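Esterase (uncultured bacterium pCosCE1, PDB 7ATL) hydrolyses carboxylic esters and also shows promiscuous acyltransferase activity, probably through an acyl-enzyme formed on a beta-lactamase-like fold. Local coordinates at residues A[319-324]-A[335-340]; A[311-316]-A[326-331]; A[331-336]-A[348-353]. All coordinates share one frame; numbering follows the deposited sequence. Where two conformers were deposited one is given.

Contact 1 of 3, residues A[319-324]-A[335-340]; sequences GAVLED and GTLQWG
Ala320 and Trp339 meet where two antiparallel strands pair, the methyl CB lying at the edge of the indole, near its plane, 3.7 Å from CZ3. The first torsion of Trp339 (chi1 -151°) swings the indole away from its own N; the six-membered ring lies beside Ala320, CE3 and CZ3 near CB, and Trp339 CB is near Gly319 CA. NE1 bonds to the hydroxyl of Tyr171, and Phe315 meets the ring edge-to-face. Val321 and Leu337 form the non-hydrogen-bonded pair on the face opposite Ala320 and Gln338. With CG1 of Val321 anti to the backbone N (chi1 169°), CG2 beside that N touches CD1 of Leu337 at 4.0 Å. CB of Leu322 packs on CB of Thr336, 4.0 Å away, just before strand 337-340 begins. The backbones set the register: Ala320 N donates to Gln338 O at 2.8 Å, and Gln338 N returns a bond to Ala320 O. Leu322 N reaches Thr336 O, and Gly335 N closes an almost straight bond on Leu322 O (3.0 Å, 174° at the hydrogen). This is antiparallel pairing in the central sheet of the beta-lactamase-like fold; Trp339 touches residues of an SxxK pattern, consistent with a place near the active site.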
loop_
_atom_site.group_PDB
_atom_site.type_symbol
_atom_site.label_atom_id
_atom_site.label_comp_id
_atom_site.label_asym_id
_atom_site.label_seq_id
_atom_site.Cartn_x
_atom_site.Cartn_y
_atom_site.Cartn_z
ATOM N N GLY A 319 4.485 -6.200 2.903
ATOM C CA GLY A 319 3.556 -5.875 4.005
ATOM C C GLY A 319 4.002 -6.472 5.324
ATOM O O GLY A 319 5.115 -6.961 5.385
ATOM N N ALA A 320 3.139 -6.406 6.333
ATOM C CA ALA A 320 3.399 -6.870 7.712
ATOM C C ALA A 320 3.175 -8.387 7.780
ATOM O O ALA A 320 2.261 -8.902 7.078
ATOM C CB ALA A 320 2.505 -6.148 8.699
ATOM N N VAL A 321 3.990 -9.060 8.595
ATOM C CA VAL A 321 3.985 -10.529 8.769
ATOM C C VAL A 321 3.491 -10.800 10.177
ATOM O O VAL A 321 4.083 -10.240 11.099
ATOM C CB VAL A 321 5.389 -11.114 8.567
ATOM C CG1 VAL A 321 5.459 -12.580 9.016
ATOM C CG2 VAL A 321 5.850 -10.939 7.129
ATOM N N LEU A 322 2.472 -11.641 10.313
ATOM C CA LEU A 322 1.937 -12.063 11.626
ATOM C C LEU A 322 2.855 -13.154 12.164
ATOM O O LEU A 322 2.990 -14.189 11.496
ATOM C CB LEU A 322 0.513 -12.572 11.418
ATOM C CG LEU A 322 -0.236 -12.954 12.685
ATOM C CD1 LEU A 322 -0.268 -11.778 13.641
ATOM C CD2 LEU A 322 -1.649 -13.414 12.357
ATOM N N GLU A 323 3.530 -12.904 13.278
ATOM C CA GLU A 323 4.368 -13.919 13.978
ATOM C C GLU A 323 3.561 -14.562 15.124
ATOM O O GLU A 323 3.791 -15.733 15.382
ATOM C CB GLU A 323 5.653 -13.280 14.511
ATOM C CG GLU A 323 6.659 -12.858 13.447
ATOM C CD GLU A 323 8.100 -13.210 13.796
ATOM O OE1 GLU A 323 8.484 -14.339 13.488
ATOM O OE2 GLU A 323 8.831 -12.372 14.390
ATOM N N ASP A 324 2.646 -13.826 15.772
ATOM C CA ASP A 324 1.929 -14.281 16.985
ATOM C C ASP A 324 0.460 -13.855 16.935
ATOM O O ASP A 324 0.121 -12.827 17.561
ATOM C CB ASP A 324 2.618 -13.742 18.231
ATOM C CG ASP A 324 2.108 -14.334 19.534
ATOM O OD1 ASP A 324 0.949 -14.798 19.580
ATOM O OD2 ASP A 324 2.872 -14.309 20.501
ATOM N N GLY A 335 1.984 -16.230 9.566
ATOM C CA GLY A 335 2.429 -16.197 8.158
ATOM C C GLY A 335 1.588 -15.266 7.287
ATOM O O GLY A 335 1.955 -15.077 6.111
ATOM N N THR A 336 0.471 -14.761 7.826
ATOM C CA THR A 336 -0.437 -13.797 7.171
ATOM C C THR A 336 0.372 -12.566 6.770
ATOM O O THR A 336 1.159 -12.078 7.592
ATOM C CB THR A 336 -1.602 -13.419 8.085
ATOM O OG1 THR A 336 -2.496 -14.524 8.079
ATOM C CG2 THR A 336 -2.359 -12.204 7.611
ATOM N N LEU A 337 0.235 -12.151 5.517
ATOM C CA LEU A 337 0.832 -10.909 4.980
ATOM C C LEU A 337 -0.310 -9.909 4.852
ATOM O O LEU A 337 -1.329 -10.284 4.264
ATOM C CB LEU A 337 1.484 -11.193 3.625
ATOM C CG LEU A 337 2.374 -10.072 3.089
ATOM C CD1 LEU A 337 3.652 -9.970 3.914
ATOM C CD2 LEU A 337 2.695 -10.284 1.614
ATOM N N GLN A 338 -0.150 -8.700 5.388
ATOM C CA GLN A 338 -1.229 -7.685 5.413
ATOM C C GLN A 338 -0.636 -6.292 5.293
ATOM O O GLN A 338 0.423 -6.049 5.865
ATOM C CB GLN A 338 -1.988 -7.759 6.735
ATOM C CG GLN A 338 -3.024 -6.655 6.931
ATOM C CD GLN A 338 -3.838 -6.950 8.162
ATOM O OE1 GLN A 338 -4.707 -7.796 8.156
ATOM N NE2 GLN A 338 -3.545 -6.272 9.253
ATOM N N TRP A 339 -1.356 -5.400 4.637
ATOM C CA TRP A 339 -1.122 -3.939 4.726
ATOM C C TRP A 339 -2.390 -3.227 4.255
ATOM O O TRP A 339 -3.404 -3.935 4.040
ATOM C CB TRP A 339 0.126 -3.571 3.916
ATOM C CG TRP A 339 0.847 -2.379 4.443
ATOM C CD1 TRP A 339 1.082 -1.226 3.769
ATOM C CD2 TRP A 339 1.419 -2.220 5.748
ATOM N NE1 TRP A 339 1.749 -0.349 4.566
ATOM C CE2 TRP A 339 1.960 -0.922 5.794
ATOM C CE3 TRP A 339 1.536 -3.032 6.882
ATOM C CZ2 TRP A 339 2.601 -0.422 6.931
ATOM C CZ3 TRP A 339 2.166 -2.541 8.006
ATOM C CH2 TRP A 339 2.696 -1.252 8.024
ATOM N N GLY A 340 -2.359 -1.900 4.142
ATOM C CA GLY A 340 -3.538 -1.090 3.777
ATOM C C GLY A 340 -3.172 0.139 2.956
ATOM O O GLY A 340 -2.125 0.097 2.248
#

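Contact 2 of 3, residues A[311-316]-A[326-331]; sequences PGWGFG and QLAATP
Ala328 sets its methyl against two different groups of the strand-bearing segment, the carbonyl of Pro311 and the indole of Trp313. CB comes within 3.2 Å of Pro311 O and lies 3.7 Å from Trp313 NE1, approaching the ring obliquely at its pyrrole end. Trp313 turns CG beside its own backbone N (chi1 -70°), which carries the indole across toward the end of the short helix and points NE1 at the water that bridges to Ala328 O. That water lies in the ring plane at the indole edge: it accepts from Trp313 NE1 at 3.0 Å and donates to Ala328 O at 3.1 Å. No direct hydrogen bond links the segments, so this water supplies a polar bridge in a contact made mainly by van der Waals packing. On the more exposed margin, Leu327 extends toward Pro311, its CG anti to the backbone N (chi1 -171°). Its branch point CG meets Pro311 CB at 3.7 Å, while CD2 touches Gly312 N at 4.0 Å. Gly312 itself has positive phi, and its CA passes near Ala328 CB. Beyond the contact, Trp313 also packs on Ala320 and Leu322 of the adjoining strand. Ala329 is the first residue past the short helix, and its positive phi accompanies two bonds back into the last turn: the helix closes in a Schellman motif beside an outermost strand of the sheet.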
loop_
_atom_site.group_PDB
_atom_site.type_symbol
_atom_site.label_atom_id
_atom_site.label_comp_id
_atom_site.label_asym_id
_atom_site.label_seq_id
_atom_site.Cartn_x
_atom_site.Cartn_y
_atom_site.Cartn_z
ATOM N N PRO A 311 0.828 -5.310 18.350
ATOM C CA PRO A 311 1.562 -6.479 18.847
ATOM C C PRO A 311 1.343 -7.709 17.944
ATOM O O PRO A 311 0.213 -7.919 17.530
ATOM C CB PRO A 311 0.967 -6.708 20.245
ATOM C CG PRO A 311 0.437 -5.341 20.659
ATOM C CD PRO A 311 -0.061 -4.720 19.369
ATOM N N GLY A 312 2.425 -8.437 17.641
ATOM C CA GLY A 312 2.424 -9.766 17.001
ATOM C C GLY A 312 2.848 -9.697 15.548
ATOM O O GLY A 312 2.991 -10.739 14.907
ATOM N N TRP A 313 3.017 -8.488 15.036
ATOM C CA TRP A 313 3.256 -8.217 13.597
ATOM C C TRP A 313 4.679 -7.672 13.358
ATOM O O TRP A 313 5.060 -6.651 13.973
ATOM C CB TRP A 313 2.201 -7.227 13.138
ATOM C CG TRP A 313 0.806 -7.743 13.042
ATOM C CD1 TRP A 313 -0.192 -7.578 13.957
ATOM C CD2 TRP A 313 0.200 -8.356 11.890
ATOM N NE1 TRP A 313 -1.370 -8.081 13.471
ATOM C CE2 TRP A 313 -1.161 -8.548 12.197
ATOM C CE3 TRP A 313 0.671 -8.753 10.638
ATOM C CZ2 TRP A 313 -2.041 -9.151 11.304
ATOM C CZ3 TRP A 313 -0.204 -9.323 9.746
ATOM C CH2 TRP A 313 -1.540 -9.516 10.077
ATOM N N GLY A 314 5.453 -8.383 12.543
ATOM C CA GLY A 314 6.744 -7.948 12.002
ATOM C C GLY A 314 6.535 -7.348 10.631
ATOM O O GLY A 314 5.436 -6.849 10.373
ATOM N N PHE A 315 7.542 -7.410 9.771
ATOM C CA PHE A 315 7.446 -6.929 8.378
ATOM C C PHE A 315 8.328 -7.781 7.472
ATOM O O PHE A 315 9.454 -8.189 7.872
ATOM C CB PHE A 315 7.854 -5.464 8.282
ATOM C CG PHE A 315 7.188 -4.737 7.148
ATOM C CD1 PHE A 315 5.942 -4.173 7.305
ATOM C CD2 PHE A 315 7.812 -4.622 5.920
ATOM C CE1 PHE A 315 5.336 -3.503 6.257
ATOM C CE2 PHE A 315 7.210 -3.932 4.881
ATOM C CZ PHE A 315 5.962 -3.398 5.040
ATOM N N GLY A 316 7.815 -8.025 6.273
ATOM C CA GLY A 316 8.462 -8.836 5.238
ATOM C C GLY A 316 8.877 -7.952 4.094
ATOM O O GLY A 316 9.462 -6.883 4.381
ATOM N N GLN A 326 -2.145 -14.853 18.541
ATOM C CA GLN A 326 -2.720 -14.723 19.908
ATOM C C GLN A 326 -2.482 -13.313 20.470
ATOM O O GLN A 326 -3.452 -12.622 20.867
ATOM C CB GLN A 326 -2.054 -15.722 20.846
ATOM C CG GLN A 326 -2.139 -17.161 20.368
ATOM C CD GLN A 326 -1.944 -18.102 21.532
ATOM O OE1 GLN A 326 -1.208 -19.088 21.453
ATOM N NE2 GLN A 326 -2.600 -17.779 22.638
ATOM N N LEU A 327 -1.220 -12.901 20.534
ATOM C CA LEU A 327 -0.840 -11.560 21.010
ATOM C C LEU A 327 -1.644 -10.511 20.242
ATOM O O LEU A 327 -2.029 -9.527 20.871
ATOM C CB LEU A 327 0.665 -11.404 20.808
ATOM C CG LEU A 327 1.294 -10.163 21.435
ATOM C CD1 LEU A 327 0.990 -10.085 22.921
ATOM C CD2 LEU A 327 2.798 -10.157 21.202
ATOM N N ALA A 328 -1.903 -10.727 18.943
ATOM C CA ALA A 328 -2.542 -9.764 18.004
ATOM C C ALA A 328 -4.069 -9.883 18.024
ATOM O O ALA A 328 -4.756 -9.001 17.437
ATOM C CB ALA A 328 -2.033 -9.988 16.604
ATOM N N ALA A 329 -4.569 -10.959 18.640
ATOM C CA ALA A 329 -6.004 -11.181 18.920
ATOM C C ALA A 329 -6.747 -11.072 17.597
ATOM O O ALA A 329 -7.620 -10.221 17.495
ATOM C CB ALA A 329 -6.496 -10.178 19.934
ATOM N N THR A 330 -6.309 -11.879 16.629
ATOM C CA THR A 330 -6.843 -11.999 15.255
ATOM C C THR A 330 -7.143 -13.476 15.006
ATOM O O THR A 330 -6.356 -14.332 15.423
ATOM C CB THR A 330 -5.838 -11.463 14.223
ATOM O OG1 THR A 330 -6.349 -11.581 12.884
ATOM C CG2 THR A 330 -4.506 -12.184 14.287
ATOM N N PRO A 331 -8.229 -13.818 14.264
ATOM C CA PRO A 331 -8.432 -15.181 13.768
ATOM C C PRO A 331 -7.500 -15.505 12.589
ATOM O O PRO A 331 -7.511 -16.632 12.137
ATOM C CB PRO A 331 -9.901 -15.175 13.315
ATOM C CG PRO A 331 -10.121 -13.750 12.849
ATOM C CD PRO A 331 -9.289 -12.907 13.800
HETATM O O HOH W 1 -4.066 -7.864 14.649
#

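Contact 3 of 3, residues A[331-336]-A[348-353]; sequences PQHNGT and FYDPQA
His333 and Asp350 join a loop to the end of a strand through a His-carboxylate hydrogen bond, in a partly buried contact where strand 345-350 ends and strand 337-341 begins, in the antiparallel sheet of this beta-lactamase-like fold. The loop makes a type II beta turn from His333 to Thr336 before entering strand 337-341, and the other segment is the last part of strand 345-350 and the loop that follows. One carboxylate oxygen takes two bonds from the same residue. Asp350 OD2 receives His333 ND1 at 2.8 Å on its syn lone pair, in the imidazole plane, whereas His333 N meets that oxygen from above the carboxylate plane. The ND1 bond sets the imidazole's rotation, and the N bond holds the backbone of the turn to the same oxygen; the hydroxyl of Tyr381 from helix 372-381 is a further partner of OD2. The other oxygen, OD1, accepts from Ala353 N at 3.0 Å, an Asx motif that ties the carboxylate to the loop after the strand. Thr336 OG1, beside its own backbone N (chi1 -76°), donates to His333 O at 2.7 Å. The same carbonyl receives Thr336 N, so two donors hold the turn closed. Gly335, with positive phi, packs against CG and CD of Pro351, its O 3.4 Å from Pro351 CD. Farther along, the amide of Gln332 also bonds through OE1 to Thr330 and through NE2 to Gln338. Amide and ring stand nearly perpendicular, 85° apart, with Gln332 NE2 over the centre of one face of Phe348, 3.2 Å above its plane.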
loop_
_atom_site.group_PDB
_atom_site.type_symbol
_atom_site.label_atom_id
_atom_site.label_comp_id
_atom_site.label_asym_id
_atom_site.label_seq_id
_atom_site.Cartn_x
_atom_site.Cartn_y
_atom_site.Cartn_z
ATOM N N PRO A 331 -8.229 -13.818 14.264
ATOM C CA PRO A 331 -8.432 -15.181 13.768
ATOM C C PRO A 331 -7.500 -15.505 12.589
ATOM O O PRO A 331 -7.511 -16.632 12.137
ATOM C CB PRO A 331 -9.901 -15.175 13.315
ATOM C CG PRO A 331 -10.121 -13.750 12.849
ATOM C CD PRO A 331 -9.289 -12.907 13.800
ATOM N N GLN A 332 -6.736 -14.526 12.088
ATOM C CA GLN A 332 -5.721 -14.777 11.028
ATOM C C GLN A 332 -4.650 -15.702 11.611
ATOM O O GLN A 332 -4.450 -15.692 12.817
ATOM C CB GLN A 332 -5.078 -13.487 10.528
ATOM C CG GLN A 332 -6.056 -12.498 9.930
ATOM C CD GLN A 332 -5.528 -11.085 9.872
ATOM O OE1 GLN A 332 -5.076 -10.508 10.858
ATOM N NE2 GLN A 332 -5.608 -10.514 8.685
ATOM N N HIS A 333 -4.002 -16.488 10.770
ATOM C CA HIS A 333 -2.985 -17.476 11.199
ATOM C C HIS A 333 -1.581 -16.899 10.962
ATOM O O HIS A 333 -1.406 -16.064 10.045
ATOM C CB HIS A 333 -3.196 -18.807 10.466
ATOM C CG HIS A 333 -4.484 -19.508 10.764
ATOM N ND1 HIS A 333 -5.660 -19.192 10.127
ATOM C CD2 HIS A 333 -4.761 -20.575 11.555
ATOM C CE1 HIS A 333 -6.612 -19.998 10.555
ATOM N NE2 HIS A 333 -6.087 -20.858 11.424
ATOM N N ASN A 334 -0.606 -17.373 11.730
ATOM C CA ASN A 334 0.806 -16.978 11.564
ATOM C C ASN A 334 1.188 -17.162 10.105
ATOM O O ASN A 334 0.715 -18.125 9.512
ATOM C CB ASN A 334 1.704 -17.740 12.519
ATOM C CG ASN A 334 1.387 -17.411 13.963
ATOM O OD1 ASN A 334 0.915 -16.332 14.320
ATOM N ND2 ASN A 334 1.634 -18.369 14.818
ATOM N N GLY A 335 1.984 -16.230 9.566
ATOM C CA GLY A 335 2.429 -16.197 8.158
ATOM C C GLY A 335 1.588 -15.266 7.287
ATOM O O GLY A 335 1.955 -15.077 6.111
ATOM N N THR A 336 0.471 -14.761 7.826
ATOM C CA THR A 336 -0.437 -13.797 7.171
ATOM C C THR A 336 0.372 -12.566 6.770
ATOM O O THR A 336 1.159 -12.078 7.592
ATOM C CB THR A 336 -1.602 -13.419 8.085
ATOM O OG1 THR A 336 -2.496 -14.524 8.079
ATOM C CG2 THR A 336 -2.359 -12.204 7.611
ATOM N N PHE A 348 -5.012 -8.742 2.826
ATOM C CA PHE A 348 -4.189 -9.791 3.466
ATOM C C PHE A 348 -4.435 -11.092 2.720
ATOM O O PHE A 348 -5.513 -11.259 2.131
ATOM C CB PHE A 348 -4.474 -9.908 4.972
ATOM C CG PHE A 348 -5.858 -10.368 5.374
ATOM C CD1 PHE A 348 -6.180 -11.718 5.417
ATOM C CD2 PHE A 348 -6.832 -9.452 5.754
ATOM C CE1 PHE A 348 -7.444 -12.136 5.816
ATOM C CE2 PHE A 348 -8.092 -9.873 6.152
ATOM C CZ PHE A 348 -8.399 -11.210 6.179
ATOM N N TYR A 349 -3.431 -11.954 2.731
ATOM C CA TYR A 349 -3.587 -13.400 2.479
ATOM C C TYR A 349 -3.155 -14.092 3.759
ATOM O O TYR A 349 -2.200 -13.603 4.371
ATOM C CB TYR A 349 -2.813 -13.848 1.240
ATOM C CG TYR A 349 -1.320 -13.857 1.374
ATOM C CD1 TYR A 349 -0.696 -14.762 2.199
ATOM C CD2 TYR A 349 -0.522 -13.031 0.601
ATOM C CE1 TYR A 349 0.685 -14.827 2.289
ATOM C CE2 TYR A 349 0.862 -13.088 0.663
ATOM C CZ TYR A 349 1.465 -13.987 1.521
ATOM O OH TYR A 349 2.815 -14.066 1.644
ATOM N N ASP A 350 -3.902 -15.119 4.153
ATOM C CA ASP A 350 -3.537 -16.096 5.203
ATOM C C ASP A 350 -3.050 -17.365 4.487
ATOM O O ASP A 350 -3.847 -18.073 3.853
ATOM C CB ASP A 350 -4.747 -16.263 6.128
ATOM C CG ASP A 350 -4.554 -17.308 7.203
ATOM O OD1 ASP A 350 -3.776 -18.254 6.951
ATOM O OD2 ASP A 350 -5.193 -17.170 8.273
ATOM N N PRO A 351 -1.728 -17.690 4.526
ATOM C CA PRO A 351 -1.193 -18.845 3.792
ATOM C C PRO A 351 -1.746 -20.176 4.315
ATOM O O PRO A 351 -1.944 -21.027 3.497
ATOM C CB PRO A 351 0.319 -18.766 4.002
ATOM C CG PRO A 351 0.456 -18.022 5.312
ATOM C CD PRO A 351 -0.675 -17.009 5.301
ATOM N N GLN A 352 -2.036 -20.279 5.623
ATOM C CA GLN A 352 -2.558 -21.529 6.236
ATOM C C GLN A 352 -4.013 -21.751 5.764
ATOM O O GLN A 352 -4.347 -22.920 5.458
ATOM C CB GLN A 352 -2.326 -21.513 7.758
ATOM C CG GLN A 352 -0.932 -22.004 8.185
ATOM C CD GLN A 352 -0.414 -21.474 9.512
ATOM O OE1 GLN A 352 -1.142 -21.308 10.486
ATOM N NE2 GLN A 352 0.880 -21.218 9.573
ATOM N N ALA A 353 -4.836 -20.703 5.686
ATOM C CA ALA A 353 -6.265 -20.861 5.334
ATOM C C ALA A 353 -6.456 -20.801 3.814
ATOM O O ALA A 353 -7.571 -20.995 3.387
ATOM C CB ALA A 353 -7.100 -19.840 6.065
#

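Overall arrangement
The three contacts gather on one side of the chain's centre, around neighbouring strands of a single antiparallel sheet. Centres lie about 7 Å apart for contacts 1 and 2, about 8 Å for 1 and 3, and about 10 Å for 2 and 3. Across the sheet the order is 313-315, 320-322, 337-341, 345-350. Along the chain, the segments of contacts 1 and 2 alternate, whereas contact 3 begins at Pro331, where contact 2 ends. Contacts 1 and 3 share Gly335 and Thr336. Trp313 packs on Gln332 and Thr336, linking contacts 2 and 3. These four consecutive strands, from the outermost 313-315 inward, are thus joined by short connections, with helix 325-328 set between 320-322 and 337-341.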